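Local structure of uncharacterized RmlC-like cupin (Ralstonia eutropha JMP134, 3EBR) at residues G10-F22 / N27-V39. The protein is of unknown function but folds as a ChrR-like cupin, and probably shares the small-molecule or metal-binding beta-barrel scaffold of that superfamily. Sequence-based numbering, arbitrary orientation.
Sequences GCLDGNDTPWMPF and NDVMVKYFKIDPV
Met20 and Val31 form an antiparallel hydrogen-bonded pair, Met20 N to Val31 O 2.9 Å and Val31 N to Met20 O 2.8 Å, and Phe22 N continues the pairing to Val29 O; strand 20-21, the outermost of its sheet within this chain, thus pairs with the first part of strand 30-37. Pro21 suits the intervening non-hydrogen-bonded position, where its missing N-H costs no bond to Met30. Before Trp19, toward Pro18 and Thr17, the two chains draw apart, and a water takes over, accepting from Tyr33 N and donating to Pro18 O and Thr17 OG1. The Thr17 chi1 of 175° sends OG1 to Tyr33 O, to which it donates at 2.6 Å, and places the methyl CG2 over one face of the Phe34 ring. Leu12 CD2 packs on Phe34 CD1.

Lys32 sends a long aliphatic stem across Trp19 at about a right angle. Its CE sits over the indole face, 3.4 Å from the centroid of the five-membered ring, and the bend at chi3 (-72°) carries NZ to Gly14 O, which it meets 2.7 Å away from above the carbonyl plane. Met30 CB meets the benzo part of the same indole, and its methyl CE, turned by bends at chi2 and chi3, lies against the Met20-Pro21 backbone.

On the side bearing Met20 and Val31, those two side chains lie together. The selenium of the selenomethionine, SE, reaches the edge of the Tyr33 ring at CE2 (3.9 Å), a Met-aromatic contact, and Phe22 CD2 packs on Val31 CB. Arg139 of helix 133-146 makes a cation-pi contact with Phe22, so the helix backs this face.

Where the backbones separate, side-chain and water bonds replace strand pairing: Gly14 O holds the buried lysine ammonium and probably favours its charged form, while the methylene CE rests on the indole.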
ATOM      1  N   GLY A  10      -5.924  -5.922 -16.287  1.00 51.72           N
ATOM      2  CA  GLY A  10      -7.294  -5.804 -16.761  1.00 49.98           C
ATOM      3  C   GLY A  10      -7.643  -4.377 -17.134  1.00 48.60           C
ATOM      4  O   GLY A  10      -6.886  -3.431 -16.883  1.00 47.12           O
ATOM      5  N   CYS A  11      -8.819  -4.247 -17.730  1.00 48.12           N
ATOM      6  CA  CYS A  11      -9.356  -2.983 -18.180  1.00 47.04           C
ATOM      7  C   CYS A  11     -10.866  -3.041 -18.168  1.00 45.65           C
ATOM      8  O   CYS A  11     -11.428  -3.952 -18.767  1.00 44.77           O
ATOM      9  CB  CYS A  11      -8.887  -2.705 -19.600  1.00 47.18           C
ATOM     10  SG  CYS A  11      -9.602  -1.220 -20.308  1.00 48.73           S
ATOM     11  N   LEU A  12     -11.501  -2.087 -17.484  1.00 45.19           N
ATOM     12  CA  LEU A  12     -12.957  -1.986 -17.397  1.00 44.20           C
ATOM     13  C   LEU A  12     -13.310  -0.663 -18.051  1.00 43.55           C
ATOM     14  O   LEU A  12     -12.921   0.401 -17.552  1.00 41.17           O
ATOM     15  CB  LEU A  12     -13.424  -2.062 -15.945  1.00 44.86           C
ATOM     16  CG  LEU A  12     -14.922  -2.073 -15.643  1.00 45.27           C
ATOM     17  CD1 LEU A  12     -15.672  -3.174 -16.392  1.00 42.59           C
ATOM     18  CD2 LEU A  12     -15.112  -2.228 -14.144  1.00 44.20           C
ATOM     19  N   ASP A  13     -14.027  -0.736 -19.177  1.00 44.42           N
ATOM     20  CA  ASP A  13     -14.404   0.450 -19.939  1.00 44.85           C
ATOM     21  C   ASP A  13     -15.524   1.189 -19.198  1.00 43.95           C
ATOM     22  O   ASP A  13     -16.260   0.584 -18.411  1.00 43.24           O
ATOM     23  CB  ASP A  13     -14.834   0.069 -21.366  1.00 45.56           C
ATOM     24  CG  ASP A  13     -14.641   1.205 -22.357  1.00 49.14           C
ATOM     25  OD1 ASP A  13     -13.467   1.568 -22.615  1.00 53.22           O
ATOM     26  OD2 ASP A  13     -15.639   1.672 -22.934  1.00 49.56           O
ATOM     27  N   GLY A  14     -15.627   2.495 -19.435  1.00 44.30           N
ATOM     28  CA  GLY A  14     -16.642   3.345 -18.800  1.00 45.37           C
ATOM     29  C   GLY A  14     -18.088   2.864 -18.874  1.00 46.06           C
ATOM     30  O   GLY A  14     -18.820   2.972 -17.895  1.00 46.41           O
ATOM     31  N   ASN A  15     -18.466   2.287 -20.014  1.00 46.79           N
ATOM     32  CA  ASN A  15     -19.838   1.759 -20.223  1.00 48.30           C
ATOM     33  C   ASN A  15     -19.945   0.196 -20.058  1.00 48.65           C
ATOM     34  O   ASN A  15     -20.811  -0.424 -20.672  1.00 49.83           O
ATOM     35  CB  ASN A  15     -20.509   2.365 -21.511  1.00 49.06           C
ATOM     36  CG  ASN A  15     -19.616   2.366 -22.730  1.00 49.10           C
ATOM     37  OD1 ASN A  15     -18.618   1.658 -22.782  1.00 56.00           O
ATOM     38  ND2 ASN A  15     -19.958   3.193 -23.705  1.00 46.26           N
ATOM     39  N   ASP A  16     -19.055  -0.402 -19.249  1.00 48.50           N
ATOM     40  CA  ASP A  16     -19.080  -1.841 -18.870  1.00 48.63           C
ATOM     41  C   ASP A  16     -19.323  -2.016 -17.339  1.00 47.79           C
ATOM     42  O   ASP A  16     -19.225  -3.130 -16.801  1.00 47.67           O
ATOM     43  CB  ASP A  16     -17.805  -2.571 -19.316  1.00 49.77           C
ATOM     44  CG  ASP A  16     -17.691  -2.718 -20.828  1.00 52.20           C
ATOM     45  OD1 ASP A  16     -18.693  -2.581 -21.571  1.00 51.78           O
ATOM     46  OD2 ASP A  16     -16.569  -3.019 -21.273  1.00 61.93           O
ATOM     47  N   THR A  17     -19.641  -0.909 -16.662  1.00 46.74           N
ATOM     48  CA  THR A  17     -19.951  -0.844 -15.250  1.00 45.28           C
ATOM     49  C   THR A  17     -20.995   0.295 -15.186  1.00 44.76           C
ATOM     50  O   THR A  17     -20.731   1.393 -15.692  1.00 45.39           O
ATOM     51  CB  THR A  17     -18.706  -0.627 -14.382  1.00 44.45           C
ATOM     52  OG1 THR A  17     -19.124  -0.459 -13.024  1.00 46.15           O
ATOM     53  CG2 THR A  17     -17.905   0.591 -14.824  1.00 42.91           C
ATOM     54  N   PRO A  18     -22.187   0.044 -14.602  1.00 43.90           N
ATOM     55  CA  PRO A  18     -23.192   1.115 -14.626  1.00 42.51           C
ATOM     56  C   PRO A  18     -23.058   2.252 -13.607  1.00 42.34           C
ATOM     57  O   PRO A  18     -22.484   2.065 -12.531  1.00 42.12           O
ATOM     58  CB  PRO A  18     -24.495   0.353 -14.313  1.00 42.42           C
ATOM     59  CG  PRO A  18     -24.090  -0.750 -13.464  1.00 41.83           C
ATOM     60  CD  PRO A  18     -22.707  -1.157 -13.910  1.00 43.51           C
ATOM     61  N   TRP A  19     -23.570   3.430 -14.001  1.00 42.60           N
ATOM     62  CA  TRP A  19     -23.680   4.583 -13.125  1.00 40.78           C
ATOM     63  C   TRP A  19     -24.856   4.179 -12.278  1.00 39.61           C
ATOM     64  O   TRP A  19     -25.831   3.656 -12.821  1.00 38.83           O
ATOM     65  CB  TRP A  19     -24.020   5.900 -13.814  1.00 40.96           C
ATOM     66  CG  TRP A  19     -22.897   6.655 -14.388  1.00 41.33           C
ATOM     67  CD1 TRP A  19     -22.563   6.777 -15.697  1.00 39.83           C
ATOM     68  CD2 TRP A  19     -21.963   7.450 -13.650  1.00 44.09           C
ATOM     69  NE1 TRP A  19     -21.469   7.606 -15.830  1.00 40.83           N
ATOM     70  CE2 TRP A  19     -21.080   8.034 -14.585  1.00 43.78           C
ATOM     71  CE3 TRP A  19     -21.788   7.727 -12.281  1.00 43.34           C
ATOM     72  CZ2 TRP A  19     -20.013   8.867 -14.197  1.00 43.84           C
ATOM     73  CZ3 TRP A  19     -20.733   8.560 -11.891  1.00 42.77           C
ATOM     74  CH2 TRP A  19     -19.859   9.123 -12.850  1.00 43.30           C
HETATM   75  N   MSE A  20     -24.789   4.417 -10.978  1.00 40.02           N
HETATM   76  CA  MSE A  20     -25.880   4.045 -10.085  1.00 39.84           C
HETATM   77  C   MSE A  20     -26.021   5.021  -8.925  1.00 40.84           C
HETATM   78  O   MSE A  20     -25.018   5.565  -8.476  1.00 41.32           O
HETATM   79  CB  MSE A  20     -25.654   2.629  -9.562  1.00 40.65           C
HETATM   80  CG  MSE A  20     -24.340   2.406  -8.775  1.00 37.13           C
HETATM   81 SE   MSE A  20     -24.100   0.569  -8.211  0.75 36.16          SE
HETATM   82  CE  MSE A  20     -25.531   0.466  -7.394  1.00 42.61           C
ATOM     83  N   PRO A  21     -27.253   5.220  -8.424  1.00 41.72           N
ATOM     84  CA  PRO A  21     -27.452   6.145  -7.313  1.00 42.66           C
ATOM     85  C   PRO A  21     -26.818   5.597  -6.049  1.00 43.70           C
ATOM     86  O   PRO A  21     -26.787   4.374  -5.860  1.00 43.38           O
ATOM     87  CB  PRO A  21     -28.971   6.214  -7.168  1.00 41.95           C
ATOM     88  CG  PRO A  21     -29.481   5.021  -7.838  1.00 43.04           C
ATOM     89  CD  PRO A  21     -28.516   4.583  -8.840  1.00 42.80           C
ATOM     90  N   PHE A  22     -26.353   6.493  -5.177  1.00 44.57           N
ATOM     91  CA  PHE A  22     -25.690   6.115  -3.933  1.00 44.92           C
ATOM     92  C   PHE A  22     -26.807   5.769  -2.910  1.00 44.85           C
ATOM     93  O   PHE A  22     -27.024   6.478  -1.921  1.00 45.25           O
ATOM     94  CB  PHE A  22     -24.729   7.242  -3.493  1.00 45.50           C
ATOM     95  CG  PHE A  22     -23.567   6.767  -2.647  1.00 46.00           C
ATOM     96  CD1 PHE A  22     -23.718   6.497  -1.294  1.00 46.14           C
ATOM     97  CD2 PHE A  22     -22.300   6.614  -3.219  1.00 47.76           C
ATOM     98  CE1 PHE A  22     -22.632   6.058  -0.525  1.00 46.90           C
ATOM     99  CE2 PHE A  22     -21.213   6.187  -2.462  1.00 48.48           C
ATOM    100  CZ  PHE A  22     -21.381   5.904  -1.110  1.00 45.95           C
ATOM    101  N   ASN A  27     -30.272   9.818  -4.162  1.00 46.82           N
ATOM    102  CA  ASN A  27     -30.674   9.504  -5.512  1.00 47.34           C
ATOM    103  C   ASN A  27     -29.970  10.452  -6.522  1.00 46.49           C
ATOM    104  O   ASN A  27     -29.855  10.112  -7.697  1.00 46.36           O
ATOM    105  CB  ASN A  27     -32.201   9.604  -5.562  1.00 48.47           C
ATOM    106  CG  ASN A  27     -32.820   8.762  -6.646  1.00 53.13           C
ATOM    107  OD1 ASN A  27     -32.324   8.669  -7.767  1.00 59.52           O
ATOM    108  ND2 ASN A  27     -33.935   8.132  -6.304  1.00 54.73           N
ATOM    109  N   ASP A  28     -29.485  11.617  -6.064  1.00 45.79           N
ATOM    110  CA  ASP A  28     -28.777  12.593  -6.911  1.00 45.87           C
ATOM    111  C   ASP A  28     -27.295  12.303  -7.056  1.00 44.96           C
ATOM    112  O   ASP A  28     -26.735  12.565  -8.116  1.00 45.56           O
ATOM    113  CB  ASP A  28     -28.936  14.014  -6.371  1.00 46.44           C
ATOM    114  CG  ASP A  28     -30.363  14.492  -6.404  1.00 48.01           C
ATOM    115  OD1 ASP A  28     -31.298  13.660  -6.410  1.00 50.36           O
ATOM    116  OD2 ASP A  28     -30.543  15.724  -6.408  1.00 57.29           O
ATOM    117  N   VAL A  29     -26.655  11.829  -5.986  1.00 44.88           N
ATOM    118  CA  VAL A  29     -25.235  11.476  -6.025  1.00 44.69           C
ATOM    119  C   VAL A  29     -25.131  10.114  -6.696  1.00 44.80           C
ATOM    120  O   VAL A  29     -25.704   9.148  -6.179  1.00 45.94           O
ATOM    121  CB  VAL A  29     -24.596  11.407  -4.629  1.00 44.76           C
ATOM    122  CG1 VAL A  29     -23.151  10.930  -4.732  1.00 41.35           C
ATOM    123  CG2 VAL A  29     -24.683  12.772  -3.932  1.00 41.26           C
HETATM  124  N   MSE A  30     -24.447  10.056  -7.847  1.00 44.26           N
HETATM  125  CA  MSE A  30     -24.236   8.817  -8.613  1.00 42.60           C
HETATM  126  C   MSE A  30     -22.822   8.315  -8.367  1.00 41.97           C
HETATM  127  O   MSE A  30     -21.928   9.110  -8.098  1.00 41.82           O
HETATM  128  CB  MSE A  30     -24.396   9.032 -10.121  1.00 42.71           C
HETATM  129  CG  MSE A  30     -25.673   9.718 -10.593  1.00 40.81           C
HETATM  130 SE   MSE A  30     -27.247   8.669 -10.254  0.75 41.28          SE
HETATM  131  CE  MSE A  30     -26.897   7.139 -11.457  1.00 41.30           C
ATOM    132  N   VAL A  31     -22.629   7.003  -8.492  1.00 42.16           N
ATOM    133  CA  VAL A  31     -21.335   6.341  -8.319  1.00 42.25           C
ATOM    134  C   VAL A  31     -21.173   5.284  -9.412  1.00 43.19           C
ATOM    135  O   VAL A  31     -22.168   4.744  -9.881  1.00 44.28           O
ATOM    136  CB  VAL A  31     -21.207   5.693  -6.909  1.00 42.31           C
ATOM    137  CG1 VAL A  31     -22.300   4.644  -6.678  1.00 40.55           C
ATOM    138  CG2 VAL A  31     -19.811   5.078  -6.682  1.00 39.59           C
ATOM    139  N   LYS A  32     -19.937   5.045  -9.852  1.00 43.74           N
ATOM    140  CA  LYS A  32     -19.614   4.017 -10.846  1.00 44.27           C
ATOM    141  C   LYS A  32     -18.435   3.250 -10.248  1.00 43.61           C
ATOM    142  O   LYS A  32     -17.401   3.853  -9.986  1.00 42.48           O
ATOM    143  CB  LYS A  32     -19.283   4.622 -12.214  1.00 44.73           C
ATOM    144  CG  LYS A  32     -18.912   3.582 -13.311  1.00 46.70           C
ATOM    145  CD  LYS A  32     -18.566   4.190 -14.667  1.00 45.16           C
ATOM    146  CE  LYS A  32     -19.777   4.738 -15.391  1.00 48.89           C
ATOM    147  NZ  LYS A  32     -19.409   5.375 -16.696  1.00 47.75           N
ATOM    148  N   TYR A  33     -18.596   1.943 -10.031  1.00 43.27           N
ATOM    149  CA  TYR A  33     -17.544   1.097  -9.448  1.00 43.59           C
ATOM    150  C   TYR A  33     -16.655   0.424 -10.498  1.00 43.89           C
ATOM    151  O   TYR A  33     -17.162  -0.274 -11.379  1.00 43.40           O
ATOM    152  CB  TYR A  33     -18.158   0.018  -8.540  1.00 43.69           C
ATOM    153  CG  TYR A  33     -18.850   0.605  -7.339  1.00 42.92           C
ATOM    154  CD1 TYR A  33     -18.110   1.004  -6.232  1.00 42.20           C
ATOM    155  CD2 TYR A  33     -20.238   0.770  -7.303  1.00 40.65           C
ATOM    156  CE1 TYR A  33     -18.719   1.559  -5.123  1.00 40.33           C
ATOM    157  CE2 TYR A  33     -20.860   1.321  -6.185  1.00 40.12           C
ATOM    158  CZ  TYR A  33     -20.085   1.709  -5.101  1.00 42.06           C
ATOM    159  OH  TYR A  33     -20.643   2.273  -3.997  1.00 43.88           O
ATOM    160  N   PHE A  34     -15.342   0.648 -10.388  1.00 44.16           N
ATOM    161  CA  PHE A  34     -14.326   0.049 -11.270  1.00 44.46           C
ATOM    162  C   PHE A  34     -13.562  -1.084 -10.592  1.00 45.59           C
ATOM    163  O   PHE A  34     -13.227  -2.059 -11.254  1.00 48.14           O
ATOM    164  CB  PHE A  34     -13.337   1.102 -11.774  1.00 44.23           C
ATOM    165  CG  PHE A  34     -13.934   2.052 -12.765  1.00 45.18           C
ATOM    166  CD1 PHE A  34     -13.919   1.750 -14.122  1.00 45.31           C
ATOM    167  CD2 PHE A  34     -14.523   3.234 -12.353  1.00 46.19           C
ATOM    168  CE1 PHE A  34     -14.467   2.614 -15.052  1.00 42.96           C
ATOM    169  CE2 PHE A  34     -15.079   4.107 -13.281  1.00 48.22           C
ATOM    170  CZ  PHE A  34     -15.048   3.796 -14.634  1.00 46.16           C
ATOM    171  N   LYS A  35     -13.246  -0.941  -9.305  1.00 45.56           N
ATOM    172  CA  LYS A  35     -12.520  -1.965  -8.579  1.00 45.53           C
ATOM    173  C   LYS A  35     -12.990  -1.923  -7.128  1.00 44.69           C
ATOM    174  O   LYS A  35     -13.292  -0.855  -6.633  1.00 42.65           O
ATOM    175  CB  LYS A  35     -11.017  -1.685  -8.673  1.00 46.41           C
ATOM    176  CG  LYS A  35     -10.115  -2.910  -8.684  1.00 51.33           C
ATOM    177  CD  LYS A  35     -10.255  -3.598 -10.054  1.00 59.46           C
ATOM    178  CE  LYS A  35      -9.443  -4.829 -10.187  1.00 59.37           C
ATOM    179  NZ  LYS A  35      -9.820  -5.532 -11.451  1.00 64.59           N
ATOM    180  N   ILE A  36     -13.119  -3.083  -6.484  1.00 44.59           N
ATOM    181  CA  ILE A  36     -13.547  -3.199  -5.092  1.00 44.15           C
ATOM    182  C   ILE A  36     -12.665  -4.278  -4.474  1.00 44.98           C
ATOM    183  O   ILE A  36     -13.047  -5.426  -4.438  1.00 47.63           O
ATOM    184  CB  ILE A  36     -15.061  -3.536  -4.958  1.00 43.62           C
ATOM    185  CG1 ILE A  36     -15.950  -2.469  -5.615  1.00 42.17           C
ATOM    186  CG2 ILE A  36     -15.440  -3.682  -3.491  1.00 44.73           C
ATOM    187  CD1 ILE A  36     -17.464  -2.727  -5.464  1.00 41.98           C
ATOM    188  N   ASP A  37     -11.465  -3.904  -4.030  1.00 45.81           N
ATOM    189  CA  ASP A  37     -10.499  -4.843  -3.436  1.00 45.91           C
ATOM    190  C   ASP A  37     -10.876  -5.225  -1.986  1.00 44.61           C
ATOM    191  O   ASP A  37     -10.760  -4.384  -1.094  1.00 43.75           O
ATOM    192  CB  ASP A  37      -9.081  -4.246  -3.473  1.00 46.80           C
ATOM    193  CG  ASP A  37      -7.997  -5.191  -2.902  1.00 47.37           C
ATOM    194  OD1 ASP A  37      -8.205  -6.415  -2.758  1.00 56.68           O
ATOM    195  OD2 ASP A  37      -6.899  -4.693  -2.609  1.00 54.42           O
ATOM    196  N   PRO A  38     -11.257  -6.499  -1.742  1.00 42.93           N
ATOM    197  CA  PRO A  38     -11.609  -6.895  -0.383  1.00 43.70           C
ATOM    198  C   PRO A  38     -10.424  -7.245   0.519  1.00 44.42           C
ATOM    199  O   PRO A  38     -10.632  -7.383   1.726  1.00 45.28           O
ATOM    200  CB  PRO A  38     -12.453  -8.144  -0.616  1.00 44.56           C
ATOM    201  CG  PRO A  38     -11.818  -8.781  -1.767  1.00 44.28           C
ATOM    202  CD  PRO A  38     -11.359  -7.656  -2.653  1.00 43.21           C
ATOM    203  N   VAL A  39      -9.223  -7.438  -0.039  1.00 44.96           N
ATOM    204  CA  VAL A  39      -8.045  -7.756   0.777  1.00 45.96           C
ATOM    205  C   VAL A  39      -7.617  -6.491   1.519  1.00 46.68           C
ATOM    206  O   VAL A  39      -7.729  -6.451   2.742  1.00 47.20           O
ATOM    207  CB  VAL A  39      -6.877  -8.353  -0.042  1.00 44.63           C
ATOM    208  CG1 VAL A  39      -5.666  -8.541   0.828  1.00 43.04           C
ATOM    209  CG2 VAL A  39      -7.293  -9.679  -0.638  1.00 43.78           C
TER
HETATM  210  O   HOH W   1     -20.703   0.405 -10.829  1.00 47.05           O